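Local coordinates for glycerol kinase, putative (Plasmodium falciparum, PDB 2W40), which probably transfers the terminal phosphate of ATP to glycerol, giving sn-glycerol 3-phosphate, as a member of the FGGY sugar kinase family, at residues 285-297 with 302-314. Residues are numbered along the deposited sequence; the frame is centred on the assembly and turned at random.
Sequences STCGLITTICYKF and KPKYALEGSIGTA. With GOL (glycerol), chain B; EDO (1,2-ethanediol), chain D; EDO (1,2-ethanediol), chain E.
A classic beta bulge breaks the register of this antiparallel hairpin: Cys-294 and Tyr-295 both face Lys-304, whose O accepts a bond from Cys-294 N at 2.8 Å and a weak one from Tyr-295 N at 3.3 Å. The return bond runs from Lys-304 N to Tyr-295 O, 3.0 Å. Strand 290-295 forms one border, within the chain, of the mixed sheet in the C-terminal, actin-like FGGY domain; strand 304-311 lies between it and strand 272-279. Before the bulge the pairing is regular, Thr-292 with Ala-306 and Ile-290 with Glu-308 being hydrogen-bonded pairs. Beside the bulge, Lys-304 CB sits over one face of the Tyr-295 ring in a CH-pi contact, 4.0 Å from its centroid. The ring reaches this place with CG between the backbone N and the carbonyl carbon (chi1 49°), and a water joins Tyr-295 OH to Lys-304 NZ. A glycerol is held at this end by Phe-297 N and Lys-302 O. Ile-293 and Tyr-305, a non-hydrogen-bonded pair, start out in diverging directions, but Ile-293 CD1 comes back obliquely to Tyr-305 CE1, 3.3 Å away. Glu-308 stretches out, CG anti to the backbone N (chi1 172°), and its OE1 makes salt bridges with Arg-85 and Arg-189, close to another bound glycerol. Its other oxygen, OE2, accepts a 2.7 Å bond from Ser-310 OG on the anti side, 29° out of the carboxylate plane.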
loop_
_atom_site.group_PDB
_atom_site.type_symbol
_atom_site.label_atom_id
_atom_site.label_comp_id
_atom_site.label_asym_id
_atom_site.label_seq_id
_atom_site.Cartn_x
_atom_site.Cartn_y
_atom_site.Cartn_z
ATOM N N SER C 285 -26.389 8.893 21.289
ATOM C CA SER C 285 -25.200 9.638 20.900
ATOM C C SER C 285 -25.606 10.767 19.952
ATOM O O SER C 285 -26.519 10.631 19.172
ATOM C CB SER C 285 -24.188 8.719 20.203
ATOM O OG SER C 285 -23.002 9.361 19.892
ATOM N N THR C 286 -24.889 11.857 20.059
ATOM C CA THR C 286 -24.850 12.865 18.976
ATOM C C THR C 286 -23.496 12.938 18.238
ATOM O O THR C 286 -23.276 13.878 17.380
ATOM C CB THR C 286 -25.184 14.270 19.497
ATOM O OG1 THR C 286 -24.177 14.694 20.402
ATOM C CG2 THR C 286 -26.571 14.302 20.171
ATOM N N CYS C 287 -22.635 11.948 18.486
ATOM C CA CYS C 287 -21.227 11.929 18.141
ATOM C C CYS C 287 -20.878 10.590 17.506
ATOM O O CYS C 287 -19.726 10.278 17.475
ATOM C CB CYS C 287 -20.277 12.149 19.461
ATOM S SG CYS C 287 -20.532 13.757 20.052
ATOM N N GLY C 288 -21.823 9.874 16.902
ATOM C CA GLY C 288 -21.455 8.707 16.181
ATOM C C GLY C 288 -21.263 7.410 16.895
ATOM O O GLY C 288 -20.734 6.483 16.323
ATOM N N LEU C 289 -21.695 7.308 18.139
ATOM C CA LEU C 289 -21.636 6.069 18.871
ATOM C C LEU C 289 -23.017 5.386 18.802
ATOM O O LEU C 289 -24.061 5.997 18.563
ATOM C CB LEU C 289 -21.214 6.400 20.315
ATOM C CG LEU C 289 -19.821 7.085 20.500
ATOM C CD1 LEU C 289 -19.415 7.240 21.944
ATOM C CD2 LEU C 289 -18.659 6.261 19.806
ATOM N N ILE C 290 -23.008 4.081 18.939
ATOM C CA ILE C 290 -24.252 3.282 18.867
ATOM C C ILE C 290 -24.768 2.968 20.282
ATOM O O ILE C 290 -23.985 2.611 21.156
ATOM C CB ILE C 290 -23.953 1.947 18.136
ATOM C CG1 ILE C 290 -23.673 2.159 16.617
ATOM C CG2 ILE C 290 -25.114 0.888 18.370
ATOM C CD1 ILE C 290 -23.388 0.942 15.890
ATOM N N THR C 291 -26.056 3.138 20.491
ATOM C CA THR C 291 -26.736 2.727 21.747
ATOM C C THR C 291 -27.073 1.249 21.674
ATOM O O THR C 291 -27.732 0.855 20.699
ATOM C CB THR C 291 -28.053 3.506 21.922
ATOM O OG1 THR C 291 -27.758 4.853 21.825
ATOM C CG2 THR C 291 -28.759 3.186 23.237
ATOM N N THR C 292 -26.577 0.441 22.589
ATOM C CA THR C 292 -26.811 -0.987 22.557
ATOM C C THR C 292 -27.155 -1.513 23.980
ATOM O O THR C 292 -27.157 -0.757 24.953
ATOM C CB THR C 292 -25.578 -1.705 21.932
ATOM O OG1 THR C 292 -25.925 -3.040 21.626
ATOM C CG2 THR C 292 -24.350 -1.654 22.959
ATOM N N ILE C 293 -27.572 -2.737 24.029
ATOM C CA ILE C 293 -27.858 -3.400 25.286
ATOM C C ILE C 293 -26.502 -3.946 25.813
ATOM O O ILE C 293 -25.763 -4.599 25.016
ATOM C CB ILE C 293 -28.798 -4.596 25.167
ATOM C CG1 ILE C 293 -30.179 -4.231 24.623
ATOM C CG2 ILE C 293 -28.855 -5.323 26.518
ATOM C CD1 ILE C 293 -30.938 -3.360 25.471
ATOM N N CYS C 294 -26.096 -3.622 27.045
ATOM C CA CYS C 294 -24.928 -4.244 27.625
ATOM C C CYS C 294 -25.201 -5.692 28.080
ATOM O O CYS C 294 -24.495 -6.648 27.663
ATOM C CB CYS C 294 -24.397 -3.404 28.764
ATOM S SG CYS C 294 -22.632 -3.663 29.118
ATOM N N TYR C 295 -26.241 -5.890 28.893
ATOM C CA TYR C 295 -26.668 -7.233 29.310
ATOM C C TYR C 295 -28.019 -7.087 30.005
ATOM O O TYR C 295 -28.370 -6.009 30.480
ATOM C CB TYR C 295 -25.584 -7.891 30.207
ATOM C CG TYR C 295 -25.086 -6.996 31.347
ATOM C CD1 TYR C 295 -25.852 -6.809 32.502
ATOM C CD2 TYR C 295 -23.942 -6.246 31.214
ATOM C CE1 TYR C 295 -25.423 -5.916 33.461
ATOM C CE2 TYR C 295 -23.525 -5.385 32.221
ATOM C CZ TYR C 295 -24.264 -5.243 33.338
ATOM O OH TYR C 295 -23.846 -4.333 34.376
ATOM N N LYS C 296 -28.723 -8.201 30.129
ATOM C CA LYS C 296 -29.934 -8.368 30.928
ATOM C C LYS C 296 -29.868 -9.808 31.314
ATOM O O LYS C 296 -30.224 -10.650 30.574
ATOM C CB LYS C 296 -31.222 -8.076 30.117
ATOM C CG LYS C 296 -32.532 -8.255 30.886
ATOM C CD LYS C 296 -33.732 -8.015 30.047
ATOM C CE LYS C 296 -34.914 -8.624 30.674
ATOM N NZ LYS C 296 -36.222 -8.291 30.050
ATOM N N PHE C 297 -29.444 -10.078 32.544
ATOM C CA PHE C 297 -29.248 -11.466 32.908
ATOM C C PHE C 297 -30.577 -12.278 32.928
ATOM O O PHE C 297 -30.623 -13.388 32.392
ATOM C CB PHE C 297 -28.516 -11.583 34.324
ATOM C CG PHE C 297 -27.044 -11.310 34.304
ATOM C CD1 PHE C 297 -26.459 -10.449 33.422
ATOM C CD2 PHE C 297 -26.211 -11.902 35.224
ATOM C CE1 PHE C 297 -25.125 -10.146 33.437
ATOM C CE2 PHE C 297 -24.839 -11.633 35.208
ATOM C CZ PHE C 297 -24.309 -10.718 34.327
ATOM N N LYS C 302 -34.301 -4.986 34.793
ATOM C CA LYS C 302 -34.099 -3.931 33.841
ATOM C C LYS C 302 -32.704 -4.103 33.155
ATOM O O LYS C 302 -31.697 -4.381 33.804
ATOM C CB LYS C 302 -34.198 -2.536 34.495
ATOM C CG LYS C 302 -35.515 -2.252 35.205
ATOM C CD LYS C 302 -35.566 -0.804 35.634
ATOM C CE LYS C 302 -36.894 -0.442 36.324
ATOM N NZ LYS C 302 -36.889 1.078 36.642
ATOM N N PRO C 303 -32.646 -3.909 31.835
ATOM C CA PRO C 303 -31.362 -4.042 31.189
ATOM C C PRO C 303 -30.380 -2.959 31.547
ATOM O O PRO C 303 -30.791 -1.829 31.862
ATOM C CB PRO C 303 -31.726 -3.943 29.700
ATOM C CG PRO C 303 -32.968 -3.256 29.634
ATOM C CD PRO C 303 -33.703 -3.530 30.883
ATOM N N LYS C 304 -29.092 -3.258 31.470
ATOM C CA LYS C 304 -28.055 -2.238 31.497
ATOM C C LYS C 304 -27.710 -1.971 30.021
ATOM O O LYS C 304 -27.630 -2.887 29.222
ATOM C CB LYS C 304 -26.818 -2.684 32.252
ATOM C CG LYS C 304 -27.083 -3.022 33.764
ATOM C CD LYS C 304 -27.714 -1.900 34.583
ATOM C CE LYS C 304 -27.963 -2.288 36.088
ATOM N NZ LYS C 304 -26.798 -1.948 36.911
ATOM N N TYR C 305 -27.621 -0.694 29.733
ATOM C CA TYR C 305 -27.308 -0.166 28.417
ATOM C C TYR C 305 -25.851 0.211 28.284
ATOM O O TYR C 305 -25.132 0.313 29.235
ATOM C CB TYR C 305 -28.240 1.012 28.109
ATOM C CG TYR C 305 -29.618 0.585 27.857
ATOM C CD1 TYR C 305 -29.996 0.201 26.564
ATOM C CD2 TYR C 305 -30.588 0.559 28.870
ATOM C CE1 TYR C 305 -31.311 -0.182 26.308
ATOM C CE2 TYR C 305 -31.937 0.224 28.631
ATOM C CZ TYR C 305 -32.314 -0.159 27.349
ATOM O OH TYR C 305 -33.571 -0.602 27.045
ATOM N N ALA C 306 -25.460 0.514 27.061
ATOM C CA ALA C 306 -24.084 0.860 26.731
ATOM C C ALA C 306 -24.084 1.811 25.531
ATOM O O ALA C 306 -25.059 1.907 24.758
ATOM C CB ALA C 306 -23.208 -0.317 26.463
ATOM N N LEU C 307 -22.992 2.518 25.400
ATOM C CA LEU C 307 -22.573 3.288 24.180
ATOM C C LEU C 307 -21.422 2.534 23.622
ATOM O O LEU C 307 -20.571 2.061 24.369
ATOM C CB LEU C 307 -22.238 4.740 24.483
ATOM C CG LEU C 307 -23.362 5.686 24.525
ATOM C CD1 LEU C 307 -22.879 7.151 24.928
ATOM C CD2 LEU C 307 -24.190 5.795 23.231
ATOM N N GLU C 308 -21.392 2.362 22.325
ATOM C CA GLU C 308 -20.345 1.557 21.693
ATOM C C GLU C 308 -19.743 2.275 20.490
ATOM O O GLU C 308 -20.444 2.853 19.637
ATOM C CB GLU C 308 -20.878 0.213 21.144
ATOM C CG GLU C 308 -19.852 -0.600 20.291
ATOM C CD GLU C 308 -20.284 -2.003 19.863
ATOM O OE1 GLU C 308 -21.082 -2.642 20.609
ATOM O OE2 GLU C 308 -19.803 -2.436 18.805
ATOM N N GLY C 309 -18.422 2.182 20.434
ATOM C CA GLY C 309 -17.585 2.602 19.327
ATOM C C GLY C 309 -16.970 1.416 18.685
ATOM O O GLY C 309 -16.269 0.653 19.318
ATOM N N SER C 310 -17.302 1.227 17.400
ATOM C CA SER C 310 -16.895 0.047 16.631
ATOM C C SER C 310 -15.889 0.415 15.548
ATOM O O SER C 310 -16.082 1.381 14.865
ATOM C CB SER C 310 -18.141 -0.586 15.960
ATOM O OG SER C 310 -19.316 -0.654 16.807
ATOM N N ILE C 311 -14.825 -0.382 15.420
ATOM C CA ILE C 311 -13.763 -0.215 14.417
ATOM C C ILE C 311 -13.658 -1.542 13.642
ATOM O O ILE C 311 -13.421 -2.628 14.261
ATOM C CB ILE C 311 -12.377 0.093 15.033
ATOM C CG1 ILE C 311 -12.429 1.459 15.753
ATOM C CG2 ILE C 311 -11.266 0.013 14.014
ATOM C CD1 ILE C 311 -11.191 1.788 16.541
ATOM N N GLY C 312 -13.766 -1.458 12.324
ATOM C CA GLY C 312 -13.843 -2.675 11.577
ATOM C C GLY C 312 -12.495 -3.271 11.201
ATOM O O GLY C 312 -12.330 -4.481 11.147
ATOM N N THR C 313 -11.512 -2.408 10.891
ATOM C CA THR C 313 -10.190 -2.922 10.478
ATOM C C THR C 313 -9.234 -2.899 11.661
ATOM O O THR C 313 -8.837 -1.800 12.073
ATOM C CB THR C 313 -9.571 -2.133 9.308
ATOM O OG1 THR C 313 -10.467 -2.188 8.199
ATOM C CG2 THR C 313 -8.166 -2.744 8.946
ATOM N N ALA C 314 -8.874 -4.078 12.204
ATOM C CA ALA C 314 -7.862 -4.221 13.290
ATOM C C ALA C 314 -7.123 -5.512 12.999
ATOM O O ALA C 314 -6.312 -5.518 12.050
ATOM C CB ALA C 314 -8.542 -4.214 14.690
HETATM C C1 GOL B . -29.160 -6.751 34.300
HETATM O O1 GOL B . -28.974 -8.126 34.378
HETATM C C2 GOL B . -29.091 -6.347 35.750
HETATM O O2 GOL B . -29.740 -5.107 35.602
HETATM C C3 GOL B . -27.660 -6.354 36.326
HETATM O O3 GOL B . -27.086 -7.653 36.644
HETATM C C1 EDO D . -25.679 6.690 16.011
HETATM O O1 EDO D . -24.978 7.765 16.680
HETATM C C2 EDO D . -24.803 5.969 15.022
HETATM O O2 EDO D . -25.502 4.981 14.393
HETATM C C1 EDO E . -35.404 -10.688 27.353
HETATM O O1 EDO E . -35.793 -9.278 27.275
HETATM C C2 EDO E . -36.585 -11.543 27.796
HETATM O O2 EDO E . -36.755 -11.233 29.181
HETATM O O HOH W 1 -25.193 -4.499 36.580
#